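Long-range contact in Nsp15 (Middle East respiratory syndrome-related coronavirus, PDB 5YVD), which cleaves RNA as a coronavirus endoribonuclease of the EndoU clan, probably at uridylates, and assembles as a hexamer: residues H73-V84 against Y94-C102. Numbering follows the deposited sequence.
Sequences HNLQADICYKFV and YGTATIGVC
Lys82 and Gly100 bring their CA atoms to 4.6 Å, the close end of a parallel course of residues 79-82 beside 95-100. At the wider end the CA atoms of Ile79 and Gly95 are 6.2 Å apart. One weak backbone bond, Lys82 N to Ile99 O (2.9 Å, 129° at the hydrogen), joins the segments directly; glycine readily adopts the positive phi at Gly100. Past Lys82 the chain turns back, setting Val84 CG2 against Thr98 OG1. Tyr94 has CG anti to its own N (chi1 178°), which carries the ring to the turn behind helix 69-74; there its hydroxyl donates to Ala77 O (2.7 Å), in the carbonyl plane and on a lone pair. Tyrosine suits the place, its ring packing on Phe69 and Leu72 while its OH satisfies a carbonyl. Ile79 and Ile99, branched and apolar, cross at about a right angle, CD1 of Ile79 reaching CG1 of Ile99 at 3.4 Å. One water donates to Cys80 O and Phe83 O and accepts from Ile99 N and the hydroxyl threonine supplies at Thr98; another links Asp78 O to Thr96 N. Apolar branches, one phenol and two bridging waters thus join the irregular 94-102 loop to strand 79-80, outermost in this chain's sheet.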
loop_
_atom_site.group_PDB
_atom_site.type_symbol
_atom_site.label_atom_id
_atom_site.label_comp_id
_atom_site.label_asym_id
_atom_site.label_seq_id
_atom_site.Cartn_x
_atom_site.Cartn_y
_atom_site.Cartn_z
ATOM N N HIS A 73 -19.922 17.028 19.304
ATOM C CA HIS A 73 -20.662 16.826 18.042
ATOM C C HIS A 73 -22.071 17.422 18.060
ATOM O O HIS A 73 -22.497 18.020 17.091
ATOM C CB HIS A 73 -20.709 15.330 17.712
ATOM C CG HIS A 73 -21.627 14.971 16.587
ATOM N ND1 HIS A 73 -21.439 15.413 15.297
ATOM C CD2 HIS A 73 -22.718 14.172 16.554
ATOM C CE1 HIS A 73 -22.384 14.916 14.520
ATOM N NE2 HIS A 73 -23.172 14.156 15.258
ATOM N N ASN A 74 -22.778 17.284 19.169
ATOM C CA ASN A 74 -24.129 17.804 19.263
ATOM C C ASN A 74 -24.197 19.346 19.419
ATOM O O ASN A 74 -25.203 19.953 19.044
ATOM C CB ASN A 74 -24.887 17.111 20.403
ATOM C CG ASN A 74 -25.132 15.626 20.144
ATOM O OD1 ASN A 74 -24.775 15.090 19.087
ATOM N ND2 ASN A 74 -25.724 14.949 21.126
ATOM N N LEU A 75 -23.151 19.967 19.985
ATOM C CA LEU A 75 -23.010 21.428 19.963
ATOM C C LEU A 75 -22.443 21.914 18.629
ATOM O O LEU A 75 -22.213 23.114 18.444
ATOM C CB LEU A 75 -22.087 21.907 21.079
ATOM C CG LEU A 75 -22.412 21.569 22.536
ATOM C CD1 LEU A 75 -21.410 22.271 23.430
ATOM C CD2 LEU A 75 -23.839 21.959 22.901
ATOM N N GLN A 76 -22.221 20.980 17.711
ATOM C CA GLN A 76 -21.636 21.237 16.401
ATOM C C GLN A 76 -20.264 21.893 16.463
ATOM O O GLN A 76 -20.002 22.894 15.782
ATOM C CB GLN A 76 -22.568 22.061 15.523
ATOM C CG GLN A 76 -23.894 21.397 15.215
ATOM C CD GLN A 76 -24.982 22.417 14.934
ATOM O OE1 GLN A 76 -25.038 23.487 15.565
ATOM N NE2 GLN A 76 -25.849 22.100 13.989
ATOM N N ALA A 77 -19.386 21.311 17.265
ATOM C CA ALA A 77 -17.994 21.750 17.296
ATOM C C ALA A 77 -17.256 21.171 16.093
ATOM O O ALA A 77 -17.126 19.963 15.974
ATOM C CB ALA A 77 -17.332 21.311 18.582
ATOM N N ASP A 78 -16.779 22.048 15.215
ATOM C CA ASP A 78 -16.094 21.642 13.988
ATOM C C ASP A 78 -14.584 21.396 14.197
ATOM O O ASP A 78 -14.016 20.510 13.583
ATOM C CB ASP A 78 -16.333 22.689 12.869
ATOM C CG ASP A 78 -17.843 22.936 12.589
ATOM O OD1 ASP A 78 -18.480 22.205 11.792
ATOM O OD2 ASP A 78 -18.393 23.890 13.167
ATOM N N ILE A 79 -13.943 22.150 15.083
ATOM C CA ILE A 79 -12.470 22.103 15.230
ATOM C C ILE A 79 -12.041 22.646 16.607
ATOM O O ILE A 79 -12.828 23.339 17.278
ATOM C CB ILE A 79 -11.843 22.906 14.080
ATOM C CG1 ILE A 79 -10.322 22.877 14.110
ATOM C CG2 ILE A 79 -12.328 24.344 14.098
ATOM C CD1 ILE A 79 -9.724 23.318 12.784
ATOM N N CYS A 80 -10.835 22.315 17.064
ATOM C CA CYS A 80 -10.396 22.800 18.371
ATOM C C CYS A 80 -9.299 23.877 18.216
ATOM O O CYS A 80 -8.557 23.890 17.235
ATOM C CB CYS A 80 -9.905 21.635 19.244
ATOM S SG CYS A 80 -11.173 20.496 19.887
ATOM N N TYR A 81 -9.201 24.775 19.201
ATOM C CA TYR A 81 -8.256 25.887 19.163
ATOM C C TYR A 81 -7.016 25.614 19.967
ATOM O O TYR A 81 -7.032 25.676 21.187
ATOM C CB TYR A 81 -8.899 27.158 19.703
ATOM C CG TYR A 81 -8.028 28.406 19.586
ATOM C CD1 TYR A 81 -7.406 28.955 20.709
ATOM C CD2 TYR A 81 -7.841 29.047 18.351
ATOM C CE1 TYR A 81 -6.630 30.096 20.616
ATOM C CE2 TYR A 81 -7.059 30.194 18.251
ATOM C CZ TYR A 81 -6.449 30.718 19.389
ATOM O OH TYR A 81 -5.684 31.876 19.306
ATOM N N LYS A 82 -5.938 25.325 19.258
ATOM C CA LYS A 82 -4.610 25.182 19.837
ATOM C C LYS A 82 -4.477 23.914 20.650
ATOM O O LYS A 82 -3.533 23.759 21.409
ATOM C CB LYS A 82 -4.200 26.425 20.634
ATOM C CG LYS A 82 -3.655 27.543 19.756
ATOM C CD LYS A 82 -3.307 28.766 20.601
ATOM C CE LYS A 82 -2.060 29.475 20.094
ATOM N NZ LYS A 82 -2.219 29.923 18.683
ATOM N N PHE A 83 -5.400 22.990 20.443
ATOM C CA PHE A 83 -5.241 21.651 20.966
ATOM C C PHE A 83 -5.949 20.683 20.045
ATOM O O PHE A 83 -6.647 21.069 19.136
ATOM C CB PHE A 83 -5.763 21.524 22.421
ATOM C CG PHE A 83 -7.261 21.646 22.558
ATOM C CD1 PHE A 83 -7.864 22.890 22.616
ATOM C CD2 PHE A 83 -8.065 20.520 22.637
ATOM C CE1 PHE A 83 -9.234 23.003 22.725
ATOM C CE2 PHE A 83 -9.446 20.639 22.754
ATOM C CZ PHE A 83 -10.027 21.879 22.797
ATOM N N VAL A 84 -5.761 19.410 20.309
ATOM C CA VAL A 84 -6.320 18.364 19.485
ATOM C C VAL A 84 -6.733 17.247 20.421
ATOM O O VAL A 84 -6.090 17.018 21.451
ATOM C CB VAL A 84 -5.272 17.899 18.452
ATOM C CG1 VAL A 84 -4.531 16.648 18.914
ATOM C CG2 VAL A 84 -5.916 17.716 17.092
ATOM N N TYR A 94 -10.703 13.994 16.775
ATOM C CA TYR A 94 -12.032 14.552 16.591
ATOM C C TYR A 94 -11.892 15.579 15.475
ATOM O O TYR A 94 -11.114 16.521 15.610
ATOM C CB TYR A 94 -12.585 15.166 17.882
ATOM C CG TYR A 94 -13.945 15.807 17.703
ATOM C CD1 TYR A 94 -14.055 17.134 17.336
ATOM C CD2 TYR A 94 -15.115 15.087 17.884
ATOM C CE1 TYR A 94 -15.285 17.744 17.181
ATOM C CE2 TYR A 94 -16.359 15.690 17.728
ATOM C CZ TYR A 94 -16.433 17.025 17.370
ATOM O OH TYR A 94 -17.642 17.644 17.203
ATOM N N GLY A 95 -12.611 15.362 14.371
ATOM C CA GLY A 95 -12.530 16.219 13.198
ATOM C C GLY A 95 -11.352 15.809 12.342
ATOM O O GLY A 95 -10.842 14.705 12.503
ATOM N N THR A 96 -10.928 16.703 11.445
ATOM C CA THR A 96 -9.920 16.417 10.429
ATOM C C THR A 96 -8.900 17.527 10.236
ATOM O O THR A 96 -7.768 17.267 9.835
ATOM C CB THR A 96 -10.594 16.292 9.071
ATOM O OG1 THR A 96 -11.525 17.369 8.929
ATOM C CG2 THR A 96 -11.317 14.958 8.941
ATOM N N ALA A 97 -9.308 18.776 10.442
ATOM C CA ALA A 97 -8.365 19.883 10.427
ATOM C C ALA A 97 -8.018 20.238 11.850
ATOM O O ALA A 97 -8.669 19.795 12.777
ATOM C CB ALA A 97 -8.946 21.097 9.703
ATOM N N THR A 98 -7.005 21.078 12.001
ATOM C CA THR A 98 -6.479 21.452 13.294
ATOM C C THR A 98 -6.108 22.961 13.292
ATOM O O THR A 98 -6.072 23.611 12.235
ATOM C CB THR A 98 -5.282 20.546 13.587
ATOM O OG1 THR A 98 -5.166 20.338 14.993
ATOM C CG2 THR A 98 -4.021 21.143 13.067
ATOM N N ILE A 99 -5.885 23.533 14.475
ATOM C CA ILE A 99 -5.510 24.949 14.601
ATOM C C ILE A 99 -4.396 25.120 15.624
ATOM O O ILE A 99 -4.562 24.819 16.813
ATOM C CB ILE A 99 -6.692 25.826 15.022
ATOM C CG1 ILE A 99 -7.773 25.834 13.933
ATOM C CG2 ILE A 99 -6.225 27.254 15.277
ATOM C CD1 ILE A 99 -9.114 26.345 14.401
ATOM N N GLY A 100 -3.253 25.595 15.141
ATOM C CA GLY A 100 -2.117 25.847 15.980
ATOM C C GLY A 100 -1.607 24.601 16.633
ATOM O O GLY A 100 -1.214 24.639 17.789
ATOM N N VAL A 101 -1.584 23.495 15.900
ATOM C CA VAL A 101 -1.058 22.234 16.451
ATOM C C VAL A 101 -0.033 21.540 15.544
ATOM O O VAL A 101 0.986 21.074 16.029
ATOM C CB VAL A 101 -2.207 21.253 16.756
ATOM C CG1 VAL A 101 -1.668 19.939 17.277
ATOM C CG2 VAL A 101 -3.149 21.848 17.776
ATOM N N CYS A 102 -0.327 21.431 14.250
ATOM C CA CYS A 102 0.534 20.740 13.289
ATOM C C CYS A 102 0.467 21.527 11.975
ATOM O O CYS A 102 -0.631 21.803 11.463
ATOM C CB CYS A 102 0.050 19.301 13.107
ATOM S SG CYS A 102 0.746 18.338 11.729
HETATM O O HOH W 1 -12.375 19.470 11.020
HETATM O O HOH W 2 -6.909 21.729 16.729
#